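Local coordinates for B-agarase (Saccharophagus degradans, PDB 4BQ2), which hydrolyses the beta-1,4 linkages of agarose as an exo-acting family 50 glycoside hydrolase, probably releasing neoagarobiose from the chain end, at residues Tyr300-Ala305 with Tyr359-Ser364; Asp449-Met454 with Arg709-Glu714; Phe345-Leu348 with Asp352-Leu355; Pro339-Met344 with Pro705-Ala710. All blocks are in the same frame, centred on the assembly; numbering follows the deposited sequence.

Contact 1 (Tyr300-Ala305 with Tyr359-Ser364)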
loop_
_atom_site.group_PDB
_atom_site.type_symbol
_atom_site.label_atom_id
_atom_site.label_comp_id
_atom_site.label_asym_id
_atom_site.label_seq_id
_atom_site.Cartn_x
_atom_site.Cartn_y
_atom_site.Cartn_z
ATOM N N TYR A 300 1.348 -8.479 24.817
ATOM C CA TYR A 300 2.010 -9.526 25.598
ATOM C C TYR A 300 3.198 -10.183 24.871
ATOM O O TYR A 300 3.333 -10.094 23.631
ATOM C CB TYR A 300 0.993 -10.561 26.078
ATOM C CG TYR A 300 -0.035 -9.975 27.036
ATOM C CD1 TYR A 300 -1.133 -9.269 26.554
ATOM C CD2 TYR A 300 0.115 -10.104 28.425
ATOM C CE1 TYR A 300 -2.072 -8.722 27.416
ATOM C CE2 TYR A 300 -0.814 -9.556 29.295
ATOM C CZ TYR A 300 -1.911 -8.869 28.779
ATOM O OH TYR A 300 -2.855 -8.316 29.612
ATOM N N ASP A 301 4.054 -10.851 25.652
ATOM C CA ASP A 301 5.197 -11.557 25.122
ATOM C C ASP A 301 5.376 -12.891 25.850
ATOM O O ASP A 301 4.781 -13.121 26.910
ATOM C CB ASP A 301 6.462 -10.680 25.168
ATOM C CG ASP A 301 7.456 -11.020 24.055
ATOM O OD1 ASP A 301 7.254 -12.022 23.314
ATOM O OD2 ASP A 301 8.459 -10.281 23.918
ATOM N N TYR A 302 6.132 -13.785 25.236
ATOM C CA TYR A 302 6.353 -15.112 25.781
ATOM C C TYR A 302 7.833 -15.269 26.102
ATOM O O TYR A 302 8.673 -14.554 25.538
ATOM C CB TYR A 302 5.937 -16.193 24.774
ATOM C CG TYR A 302 4.474 -16.135 24.330
ATOM C CD1 TYR A 302 3.466 -15.716 25.202
ATOM C CD2 TYR A 302 4.101 -16.515 23.034
ATOM C CE1 TYR A 302 2.135 -15.662 24.791
ATOM C CE2 TYR A 302 2.774 -16.455 22.625
ATOM C CZ TYR A 302 1.799 -16.035 23.516
ATOM O OH TYR A 302 0.485 -15.989 23.117
ATOM N N ASP A 303 8.172 -16.167 27.021
ATOM C CA ASP A 303 9.588 -16.384 27.305
ATOM C C ASP A 303 10.188 -17.205 26.154
ATOM O O ASP A 303 9.669 -18.257 25.768
ATOM C CB ASP A 303 9.821 -16.958 28.713
ATOM C CG ASP A 303 9.761 -15.870 29.814
ATOM O OD1 ASP A 303 10.733 -15.096 29.964
ATOM O OD2 ASP A 303 8.740 -15.776 30.529
ATOM N N GLN A 304 11.265 -16.666 25.592
ATOM C CA GLN A 304 11.831 -17.065 24.299
ATOM C C GLN A 304 12.229 -18.537 24.174
ATOM O O GLN A 304 12.287 -19.062 23.054
ATOM C CB GLN A 304 12.966 -16.123 23.871
ATOM C CG GLN A 304 12.512 -14.670 23.743
ATOM C CD GLN A 304 11.444 -14.470 22.664
ATOM O OE1 GLN A 304 10.280 -14.184 22.961
ATOM N NE2 GLN A 304 11.838 -14.623 21.409
ATOM N N ALA A 305 12.462 -19.204 25.304
ATOM C CA ALA A 305 12.791 -20.638 25.305
ATOM C C ALA A 305 11.634 -21.492 24.761
ATOM O O ALA A 305 11.814 -22.666 24.391
ATOM C CB ALA A 305 13.170 -21.095 26.714
ATOM N N TYR A 359 -4.875 -16.936 18.678
ATOM C CA TYR A 359 -3.616 -16.281 19.009
ATOM C C TYR A 359 -2.549 -16.567 17.950
ATOM O O TYR A 359 -2.570 -17.609 17.288
ATOM C CB TYR A 359 -3.116 -16.709 20.382
ATOM C CG TYR A 359 -3.809 -15.991 21.526
ATOM C CD1 TYR A 359 -3.611 -14.625 21.737
ATOM C CD2 TYR A 359 -4.645 -16.686 22.419
ATOM C CE1 TYR A 359 -4.243 -13.964 22.785
ATOM C CE2 TYR A 359 -5.275 -16.028 23.462
ATOM C CZ TYR A 359 -5.062 -14.672 23.642
ATOM O OH TYR A 359 -5.697 -14.016 24.683
ATOM N N ASN A 360 -1.636 -15.616 17.802
ATOM C CA ASN A 360 -0.537 -15.677 16.847
ATOM C C ASN A 360 0.706 -15.206 17.599
ATOM O O ASN A 360 0.599 -14.572 18.675
ATOM C CB ASN A 360 -0.847 -14.749 15.653
ATOM C CG ASN A 360 0.264 -14.731 14.598
ATOM O OD1 ASN A 360 0.951 -15.728 14.371
ATOM N ND2 ASN A 360 0.431 -13.589 13.938
ATOM N N TYR A 361 1.878 -15.532 17.068
ATOM C CA TYR A 361 3.114 -14.932 17.561
ATOM C C TYR A 361 3.986 -14.516 16.378
ATOM O O TYR A 361 4.268 -15.332 15.496
ATOM C CB TYR A 361 3.885 -15.883 18.478
ATOM C CG TYR A 361 5.027 -15.173 19.171
ATOM C CD1 TYR A 361 4.824 -14.513 20.392
ATOM C CD2 TYR A 361 6.302 -15.111 18.590
ATOM C CE1 TYR A 361 5.864 -13.840 21.015
ATOM C CE2 TYR A 361 7.348 -14.427 19.216
ATOM C CZ TYR A 361 7.114 -13.788 20.425
ATOM O OH TYR A 361 8.140 -13.099 21.051
ATOM N N ARG A 362 4.422 -13.262 16.358
ATOM C CA ARG A 362 5.370 -12.836 15.329
ATOM C C ARG A 362 6.760 -12.632 15.940
ATOM O O ARG A 362 6.877 -12.076 17.020
ATOM C CB ARG A 362 4.856 -11.578 14.624
ATOM C CG ARG A 362 3.664 -11.831 13.701
ATOM C CD ARG A 362 3.906 -12.996 12.732
ATOM N NE ARG A 362 2.918 -13.039 11.646
ATOM C CZ ARG A 362 2.512 -14.147 11.030
ATOM N NH1 ARG A 362 2.974 -15.353 11.384
ATOM N NH2 ARG A 362 1.604 -14.050 10.059
ATOM N N ARG A 363 7.808 -13.103 15.262
ATOM C CA ARG A 363 9.168 -13.039 15.827
ATOM C C ARG A 363 9.898 -11.794 15.365
ATOM O O ARG A 363 10.981 -11.483 15.855
ATOM C CB ARG A 363 9.941 -14.320 15.517
ATOM C CG ARG A 363 9.241 -15.554 16.075
ATOM C CD ARG A 363 9.736 -16.809 15.385
ATOM N NE ARG A 363 9.009 -17.060 14.134
ATOM C CZ ARG A 363 8.974 -18.232 13.497
ATOM N NH1 ARG A 363 9.626 -19.301 13.983
ATOM N NH2 ARG A 363 8.278 -18.345 12.370
ATOM N N SER A 364 9.280 -11.059 14.451
ATOM C CA SER A 364 9.826 -9.781 14.003
ATOM C C SER A 364 8.679 -8.862 13.583
ATOM O O SER A 364 7.521 -9.294 13.511
ATOM C CB SER A 364 10.793 -9.981 12.840
ATOM O OG SER A 364 10.105 -10.575 11.755
#
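Tyr-361 offers its hydroxyl to Asp-301 while its ring slides past that of Tyr-302, linking strands 296-301 and 359-362 across strand 373-376, which lies between them in a four-stranded antiparallel sheet. The packed part of the contact is buried and partly polar. Tyr-361 OH donates to Asp-301 OD1 over 2.7 Å through the syn lone pair, and the carboxylate, turned 23° from the ring plane, lies at the ring edge. The chi1 of Tyr-361, -170°, sets CG opposite the backbone N and carries the ring across to the acid. The backbone N of Tyr-302 reaches the same Asp-301 OD1 over 2.8 Å from above the carboxylate plane. Next to this, Tyr-302 CD2 lies 3.4 Å from Tyr-361 CD1; the rings are inclined by 26° but slid well apart, so they touch mostly at their margins. The hydroxyl of Tyr-302 bonds to Glu-374. The looser side belongs to Gln-304, partly exposed, whose bent chain crosses Tyr-361 at about a right angle near the hydroxyl. With two donors on OD1 and a salt bridge from Arg-372 to OD2, Asp-301 probably stays ionised and fixes the rotation of the tyrosine O-H.

Contact 2 (Asp449-Met454 with Arg709-Glu714)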
loop_
_atom_site.group_PDB
_atom_site.type_symbol
_atom_site.label_atom_id
_atom_site.label_comp_id
_atom_site.label_asym_id
_atom_site.label_seq_id
_atom_site.Cartn_x
_atom_site.Cartn_y
_atom_site.Cartn_z
ATOM N N ASP A 449 16.169 2.387 1.905
ATOM C CA ASP A 449 15.482 1.118 1.734
ATOM C C ASP A 449 14.325 1.067 2.718
ATOM O O ASP A 449 14.522 1.219 3.944
ATOM C CB ASP A 449 16.432 -0.043 2.018
ATOM C CG ASP A 449 17.643 -0.047 1.123
ATOM O OD1 ASP A 449 17.549 0.369 -0.058
ATOM O OD2 ASP A 449 18.702 -0.495 1.615
ATOM N N PHE A 450 13.130 0.846 2.177
ATOM C CA PHE A 450 11.931 0.856 2.973
ATOM C C PHE A 450 11.580 -0.495 3.611
ATOM O O PHE A 450 11.735 -0.691 4.820
ATOM C CB PHE A 450 10.744 1.423 2.181
ATOM C CG PHE A 450 9.562 1.672 3.058
ATOM C CD1 PHE A 450 9.580 2.742 3.960
ATOM C CD2 PHE A 450 8.481 0.782 3.075
ATOM C CE1 PHE A 450 8.526 2.956 4.827
ATOM C CE2 PHE A 450 7.409 1.004 3.937
ATOM C CZ PHE A 450 7.441 2.086 4.820
ATOM N N TRP A 451 11.074 -1.426 2.818
ATOM C CA TRP A 451 10.698 -2.747 3.372
ATOM C C TRP A 451 11.901 -3.576 3.866
ATOM O O TRP A 451 11.749 -4.450 4.719
ATOM C CB TRP A 451 9.898 -3.528 2.332
ATOM C CG TRP A 451 8.529 -2.955 1.994
ATOM C CD1 TRP A 451 8.075 -2.588 0.747
ATOM C CD2 TRP A 451 7.430 -2.741 2.900
ATOM N NE1 TRP A 451 6.778 -2.151 0.823
ATOM C CE2 TRP A 451 6.359 -2.223 2.137
ATOM C CE3 TRP A 451 7.258 -2.918 4.288
ATOM C CZ2 TRP A 451 5.116 -1.884 2.711
ATOM C CZ3 TRP A 451 6.023 -2.590 4.862
ATOM C CH2 TRP A 451 4.966 -2.078 4.070
ATOM N N GLY A 452 13.094 -3.305 3.337
ATOM C CA GLY A 452 14.281 -4.105 3.638
ATOM C C GLY A 452 15.417 -3.751 2.714
ATOM O O GLY A 452 15.228 -3.025 1.729
ATOM N N ALA A 453 16.608 -4.252 3.020
ATOM C CA ALA A 453 17.785 -3.988 2.191
ATOM C C ALA A 453 17.649 -4.659 0.817
ATOM O O ALA A 453 16.948 -5.676 0.670
ATOM C CB ALA A 453 19.040 -4.494 2.889
ATOM N N MET A 454 18.355 -4.113 -0.165
ATOM C CA MET A 454 18.308 -4.623 -1.543
ATOM C C MET A 454 19.325 -5.748 -1.742
ATOM O O MET A 454 20.403 -5.742 -1.110
ATOM C CB MET A 454 18.538 -3.468 -2.520
ATOM C CG MET A 454 17.365 -2.507 -2.570
ATOM S SD MET A 454 15.862 -3.271 -3.260
ATOM C CE MET A 454 16.287 -3.258 -5.009
ATOM N N ARG A 709 -2.206 -4.087 11.696
ATOM C CA ARG A 709 -1.692 -5.431 11.426
ATOM C C ARG A 709 -0.344 -5.553 12.141
ATOM O O ARG A 709 0.389 -4.577 12.261
ATOM C CB ARG A 709 -1.561 -5.704 9.917
ATOM C CG ARG A 709 -0.469 -4.888 9.213
ATOM C CD ARG A 709 -0.462 -5.154 7.701
ATOM N NE ARG A 709 0.552 -4.356 7.013
ATOM C CZ ARG A 709 0.903 -4.520 5.740
ATOM N NH1 ARG A 709 0.264 -5.432 4.992
ATOM N NH2 ARG A 709 1.874 -3.762 5.221
ATOM N N ALA A 710 -0.059 -6.736 12.664
ATOM C CA ALA A 710 1.165 -6.987 13.442
ATOM C C ALA A 710 2.469 -6.546 12.721
ATOM O O ALA A 710 3.402 -6.014 13.344
ATOM C CB ALA A 710 1.214 -8.469 13.849
ATOM N N TYR A 711 2.536 -6.736 11.401
ATOM C CA TYR A 711 3.750 -6.414 10.655
ATOM C C TYR A 711 4.185 -4.951 10.777
ATOM O O TYR A 711 5.345 -4.687 11.009
ATOM C CB TYR A 711 3.560 -6.779 9.171
ATOM C CG TYR A 711 4.759 -6.560 8.241
ATOM C CD1 TYR A 711 6.044 -7.020 8.585
ATOM C CD2 TYR A 711 4.575 -5.979 6.980
ATOM C CE1 TYR A 711 7.112 -6.895 7.702
ATOM C CE2 TYR A 711 5.632 -5.836 6.092
ATOM C CZ TYR A 711 6.895 -6.280 6.458
ATOM O OH TYR A 711 7.941 -6.110 5.576
ATOM N N ASP A 712 3.271 -3.998 10.623
ATOM C CA ASP A 712 3.727 -2.617 10.523
ATOM C C ASP A 712 2.710 -1.557 10.926
ATOM O O ASP A 712 2.927 -0.367 10.648
ATOM C CB ASP A 712 4.194 -2.366 9.076
ATOM C CG ASP A 712 3.035 -2.303 8.111
ATOM O OD1 ASP A 712 1.884 -2.613 8.550
ATOM O OD2 ASP A 712 3.271 -1.921 6.933
ATOM N N GLY A 713 1.572 -1.984 11.500
ATOM C CA GLY A 713 0.571 -1.058 12.046
ATOM C C GLY A 713 -0.426 -0.467 11.057
ATOM O O GLY A 713 -1.274 0.343 11.441
ATOM N N GLU A 714 -0.342 -0.827 9.776
ATOM C CA GLU A 714 -1.415 -0.400 8.864
ATOM C C GLU A 714 -2.756 -0.873 9.460
ATOM O O GLU A 714 -2.902 -2.060 9.837
ATOM C CB GLU A 714 -1.237 -0.976 7.446
ATOM C CG GLU A 714 -0.070 -0.369 6.654
ATOM C CD GLU A 714 0.020 -0.904 5.234
ATOM O OE1 GLU A 714 -0.907 -1.642 4.797
ATOM O OE2 GLU A 714 1.011 -0.567 4.536
#
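Trp-451 pushes the six-membered end of its indole against Asp-712, Tyr-711 and Arg-709, joining two irregular loops of what is, as in other family 50 enzymes, a (beta/alpha)8-barrel catalytic module; the second loop contains an Asx turn at Asp-712. In the first shell, Trp-451 CH2 meets Asp-712 OD2 at 3.3 Å, the oxygen lying in the plane of the indole at its edge. Tyr-711 crosses the indole at a slant, its CE2 3.5 Å from Trp-451 CZ3; the ring planes are nearly parallel, at 15°, but displaced so far that they barely overlap. Arg-709 NH2 approaches the same CH2 of Trp-451 at 3.7 Å, with guanidinium and indole planes 68° apart, so the ring meets the edge of the cation rather than stacking on it.

The second shell fixes these groups. Phe-450 CD2 lies over the centre of one indole face, and the indole NE1 bonds to Glu-491. Arg-709 takes Asp-712 side-on with two nearly straight bonds in its own plane, NE to OD1 at 2.7 Å and NH2 to OD2 at 2.9 Å. Tyr-711 CD2 lies over one face of the guanidinium toward its rim and Glu-714 OE1 over the other; Glu-714 OE2, well out of that plane, pairs with Arg-709 NH2 by charge alone. Glu-714 OE2 also binds a glycerol, probably from the crystallisation liquor, which may mark a pocket here. Asp-712 OD1 is gripped twice, from opposite faces of the carboxylate plane: Arg-709 NE takes one side, and on the other Glu-714 N lies 3.1 Å from Asp-712 OD1.

Contact 3 (Phe345-Leu348 with Asp352-Leu355); sequences FNWL and DHPL
Trp-347 and His-353 meet as a T-shaped pair, the indole directing its edge at the imidazole face within the loop that runs from helix 339-342 to strand 359-362. In this aromatic part, Trp-347 CZ2 comes 3.6 Å from His-353 CE1, with the six-membered ring and the imidazole at 72° and their centroids 5.2 Å apart. CG of Trp-347 lies opposite its backbone N (chi1 176°), which extends the indole from the main chain to the histidine. CD of the following Pro-354 lies over the other face, toward its rim, so both faces of the imidazole have a neighbour.

The apolar part is smaller. Leu-355 crosses the indole at about a right angle, and its CD1 stands 3.9 Å from Trp-347 CH2. Outside the pair of segments, the indole also rests on Tyr-376 and on Arg-385 of helix 378-387, a helix that Leu-355 touches too.

The polar part lies within the second segment, where the backbone N of Leu-355 donates to His-353 ND1 over 2.9 Å, at an N-H...N angle of 164° and slightly tilted from the ring plane. This bond fixes the rotation of the imidazole and holds its face toward the indole. Because ND1 is an acceptor, the ring is most simply read as neutral with its hydrogen on NE2, an uncharged pi surface for the C-H edge of the tryptophan.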
loop_
_atom_site.group_PDB
_atom_site.type_symbol
_atom_site.label_atom_id
_atom_site.label_comp_id
_atom_site.label_asym_id
_atom_site.label_seq_id
_atom_site.Cartn_x
_atom_site.Cartn_y
_atom_site.Cartn_z
ATOM N N PHE A 345 -7.521 -3.514 24.373
ATOM C CA PHE A 345 -8.429 -4.660 24.146
ATOM C C PHE A 345 -9.429 -4.919 25.249
ATOM O O PHE A 345 -9.022 -5.192 26.391
ATOM C CB PHE A 345 -7.636 -5.935 23.820
ATOM C CG PHE A 345 -6.704 -5.756 22.648
ATOM C CD1 PHE A 345 -7.195 -5.835 21.331
ATOM C CD2 PHE A 345 -5.366 -5.453 22.853
ATOM C CE1 PHE A 345 -6.339 -5.635 20.244
ATOM C CE2 PHE A 345 -4.510 -5.249 21.767
ATOM C CZ PHE A 345 -4.998 -5.348 20.467
ATOM N N ASN A 346 -10.723 -4.866 24.910
ATOM C CA ASN A 346 -11.754 -5.083 25.928
ATOM C C ASN A 346 -11.877 -6.570 26.259
ATOM O O ASN A 346 -12.319 -6.928 27.353
ATOM C CB ASN A 346 -13.127 -4.542 25.516
ATOM C CG ASN A 346 -13.264 -3.032 25.710
ATOM O OD1 ASN A 346 -12.449 -2.395 26.352
ATOM N ND2 ASN A 346 -14.287 -2.468 25.119
ATOM N N TRP A 347 -11.510 -7.430 25.307
ATOM C CA TRP A 347 -11.610 -8.875 25.528
ATOM C C TRP A 347 -10.514 -9.613 24.804
ATOM O O TRP A 347 -10.352 -9.449 23.591
ATOM C CB TRP A 347 -12.965 -9.396 25.037
ATOM C CG TRP A 347 -13.143 -10.908 25.142
ATOM C CD1 TRP A 347 -13.614 -11.595 26.227
ATOM C CD2 TRP A 347 -12.874 -11.902 24.125
ATOM N NE1 TRP A 347 -13.665 -12.947 25.951
ATOM C CE2 TRP A 347 -13.215 -13.162 24.673
ATOM C CE3 TRP A 347 -12.390 -11.846 22.806
ATOM C CZ2 TRP A 347 -13.089 -14.366 23.943
ATOM C CZ3 TRP A 347 -12.259 -13.027 22.087
ATOM C CH2 TRP A 347 -12.609 -14.276 22.657
ATOM N N LEU A 348 -9.771 -10.435 25.540
ATOM C CA LEU A 348 -8.876 -11.426 24.929
ATOM C C LEU A 348 -9.103 -12.754 25.660
ATOM O O LEU A 348 -9.306 -12.756 26.878
ATOM C CB LEU A 348 -7.419 -10.990 25.015
ATOM C CG LEU A 348 -6.984 -9.818 24.124
ATOM C CD1 LEU A 348 -5.593 -9.373 24.535
ATOM C CD2 LEU A 348 -7.011 -10.219 22.650
ATOM N N ASP A 352 -7.902 -21.623 27.801
ATOM C CA ASP A 352 -8.926 -22.655 27.790
ATOM C C ASP A 352 -10.188 -22.281 27.005
ATOM O O ASP A 352 -11.058 -23.132 26.808
ATOM C CB ASP A 352 -9.291 -23.044 29.238
ATOM C CG ASP A 352 -9.803 -21.858 30.072
ATOM O OD1 ASP A 352 -10.311 -20.862 29.503
ATOM O OD2 ASP A 352 -9.711 -21.935 31.322
ATOM N N HIS A 353 -10.309 -21.024 26.574
ATOM C CA HIS A 353 -11.473 -20.593 25.780
ATOM C C HIS A 353 -11.478 -21.274 24.409
ATOM O O HIS A 353 -10.412 -21.512 23.842
ATOM C CB HIS A 353 -11.463 -19.070 25.593
ATOM C CG HIS A 353 -12.778 -18.489 25.172
ATOM N ND1 HIS A 353 -13.154 -18.355 23.847
ATOM C CD2 HIS A 353 -13.788 -17.959 25.904
ATOM C CE1 HIS A 353 -14.339 -17.779 23.784
ATOM N NE2 HIS A 353 -14.745 -17.531 25.017
ATOM N N PRO A 354 -12.670 -21.580 23.872
ATOM C CA PRO A 354 -12.708 -22.148 22.521
ATOM C C PRO A 354 -12.029 -21.244 21.475
ATOM O O PRO A 354 -11.477 -21.774 20.498
ATOM C CB PRO A 354 -14.206 -22.293 22.239
ATOM C CG PRO A 354 -14.826 -22.422 23.588
ATOM C CD PRO A 354 -14.016 -21.534 24.485
ATOM N N LEU A 355 -12.009 -19.920 21.694
ATOM C CA LEU A 355 -11.350 -19.007 20.725
ATOM C C LEU A 355 -9.852 -18.733 20.955
ATOM O O LEU A 355 -9.260 -17.869 20.291
ATOM C CB LEU A 355 -12.142 -17.705 20.531
ATOM C CG LEU A 355 -13.597 -17.918 20.092
ATOM C CD1 LEU A 355 -14.393 -16.621 20.153
ATOM C CD2 LEU A 355 -13.755 -18.556 18.700
#

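Contact 4 (Pro339-Met344 with Pro705-Ala710); sequences PTRAAM and PLTGRA
Arg-341 clasps the backbone carbonyl of Thr-707 end-on, both terminal nitrogens converging on one oxygen. NH1 of Arg-341 lies 2.8 Å from Thr-707 O and in the carbonyl plane, whereas Arg-341 NH2, at 2.9 Å from that oxygen, comes from 40° above it; the oxygen itself sits in the guanidinium plane. A chain bent at both chi2 and chi3 folds the guanidinium back from the helix 339-342 to the turn. The cation has further acceptors, NH1 bonding to the carbonyl of Ser-136 and NH2 to that of Met-297, so the buried cation is met by peptide oxygens from three separate parts of the chain, and its NE is hydrogen-bonded as well. The hydroxyl of Thr-707 turns instead to Thr-296.

Packing surrounds this centre. SD of Met-344 lies over one face of the guanidinium, toward its rim, and the extended methionine slides past Thr-707, with SD 3.9 Å from the CG2 methyl. The receiving segment is itself closed by the backbone N of Gly-708, bonded to Pro-705 O at 3.0 Å. The arrangement is that of a type I beta turn, Pro-705 to Gly-708, whose third residue offers its carbonyl to an arginine of a short helix.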
loop_
_atom_site.group_PDB
_atom_site.type_symbol
_atom_site.label_atom_id
_atom_site.label_comp_id
_atom_site.label_asym_id
_atom_site.label_seq_id
_atom_site.Cartn_x
_atom_site.Cartn_y
_atom_site.Cartn_z
ATOM N N PRO A 339 2.026 -2.099 28.052
ATOM C CA PRO A 339 0.767 -1.745 28.702
ATOM C C PRO A 339 -0.172 -1.010 27.740
ATOM O O PRO A 339 -1.383 -1.256 27.763
ATOM C CB PRO A 339 1.228 -0.818 29.844
ATOM C CG PRO A 339 2.591 -1.340 30.189
ATOM C CD PRO A 339 3.199 -1.642 28.841
ATOM N N THR A 340 0.393 -0.147 26.884
ATOM C CA THR A 340 -0.390 0.653 25.956
ATOM C C THR A 340 -1.158 -0.283 24.992
ATOM O O THR A 340 -2.371 -0.151 24.826
ATOM C CB THR A 340 0.486 1.677 25.192
ATOM O OG1 THR A 340 1.091 2.589 26.123
ATOM C CG2 THR A 340 -0.326 2.491 24.225
ATOM N N ARG A 341 -0.450 -1.250 24.406
ATOM C CA ARG A 341 -1.113 -2.236 23.524
ATOM C C ARG A 341 -2.184 -3.047 24.263
ATOM O O ARG A 341 -3.336 -3.111 23.830
ATOM C CB ARG A 341 -0.076 -3.132 22.838
ATOM C CG ARG A 341 0.801 -2.393 21.831
ATOM C CD ARG A 341 0.001 -1.850 20.639
ATOM N NE ARG A 341 -0.757 -2.887 19.907
ATOM C CZ ARG A 341 -1.347 -2.666 18.735
ATOM N NH1 ARG A 341 -1.234 -1.467 18.146
ATOM N NH2 ARG A 341 -2.023 -3.642 18.128
ATOM N N ALA A 342 -1.834 -3.604 25.419
ATOM C CA ALA A 342 -2.793 -4.450 26.152
ATOM C C ALA A 342 -4.088 -3.742 26.530
ATOM O O ALA A 342 -5.170 -4.333 26.423
ATOM C CB ALA A 342 -2.136 -5.094 27.368
ATOM N N ALA A 343 -3.995 -2.474 26.943
ATOM C CA ALA A 343 -5.189 -1.735 27.361
ATOM C C ALA A 343 -6.146 -1.403 26.202
ATOM O O ALA A 343 -7.269 -0.961 26.426
ATOM C CB ALA A 343 -4.817 -0.462 28.149
ATOM N N MET A 344 -5.709 -1.599 24.958
ATOM C CA MET A 344 -6.605 -1.337 23.832
ATOM C C MET A 344 -7.706 -2.358 23.729
ATOM O O MET A 344 -8.717 -2.101 23.063
ATOM C CB MET A 344 -5.863 -1.328 22.496
ATOM C CG MET A 344 -4.678 -0.394 22.457
ATOM S SD MET A 344 -3.773 -0.657 20.914
ATOM C CE MET A 344 -2.869 0.904 20.935
ATOM N N PRO A 705 -6.690 -4.985 10.776
ATOM C CA PRO A 705 -7.117 -4.798 12.166
ATOM C C PRO A 705 -7.200 -3.324 12.561
ATOM O O PRO A 705 -6.388 -2.518 12.128
ATOM C CB PRO A 705 -6.024 -5.495 12.954
ATOM C CG PRO A 705 -5.561 -6.603 12.037
ATOM C CD PRO A 705 -5.597 -5.981 10.671
ATOM N N LEU A 706 -8.212 -2.976 13.346
ATOM C CA LEU A 706 -8.409 -1.611 13.827
ATOM C C LEU A 706 -7.159 -1.027 14.515
ATOM O O LEU A 706 -6.853 0.157 14.383
ATOM C CB LEU A 706 -9.586 -1.604 14.811
ATOM C CG LEU A 706 -10.037 -0.251 15.369
ATOM C CD1 LEU A 706 -10.789 0.575 14.346
ATOM C CD2 LEU A 706 -10.916 -0.466 16.582
ATOM N N THR A 707 -6.458 -1.879 15.243
ATOM C CA THR A 707 -5.290 -1.492 16.016
ATOM C C THR A 707 -3.993 -1.846 15.317
ATOM O O THR A 707 -2.931 -1.921 15.960
ATOM C CB THR A 707 -5.310 -2.150 17.410
ATOM O OG1 THR A 707 -5.505 -3.575 17.283
ATOM C CG2 THR A 707 -6.435 -1.522 18.233
ATOM N N GLY A 708 -4.064 -2.010 14.001
ATOM C CA GLY A 708 -2.871 -2.303 13.208
ATOM C C GLY A 708 -2.546 -3.762 12.945
ATOM O O GLY A 708 -2.564 -4.595 13.843
ATOM N N ARG A 709 -2.206 -4.087 11.696
ATOM C CA ARG A 709 -1.692 -5.431 11.426
ATOM C C ARG A 709 -0.344 -5.553 12.141
ATOM O O ARG A 709 0.389 -4.577 12.261
ATOM C CB ARG A 709 -1.561 -5.704 9.917
ATOM C CG ARG A 709 -0.469 -4.888 9.213
ATOM C CD ARG A 709 -0.462 -5.154 7.701
ATOM N NE ARG A 709 0.552 -4.356 7.013
ATOM C CZ ARG A 709 0.903 -4.520 5.740
ATOM N NH1 ARG A 709 0.264 -5.432 4.992
ATOM N NH2 ARG A 709 1.874 -3.762 5.221
ATOM N N ALA A 710 -0.059 -6.736 12.664
ATOM C CA ALA A 710 1.165 -6.987 13.442
ATOM C C ALA A 710 2.469 -6.546 12.721
ATOM O O ALA A 710 3.402 -6.014 13.344
ATOM C CB ALA A 710 1.214 -8.469 13.849
#

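From the N terminus, the chain opens contact 1 at 300-305, at the end of strand 296-301, then contact 4 on the short helix 339-342. Contact 3 follows at once and closes after a few residues, a local loop nested inside those of contacts 1 and 4. Strand 359-362 then closes contact 1 while contact 4 is still open, so these two cross. Contact 2 opens far later, at 449-454, and both long loops end on one run of chain after strand 693-699: contact 4 at 705-710, contact 2 at 709-714, sharing Arg-709 and Ala-710. That run ties the small antiparallel sheet region to the barrel loops, and Ala-710 also packs against Arg-362 of contact 1.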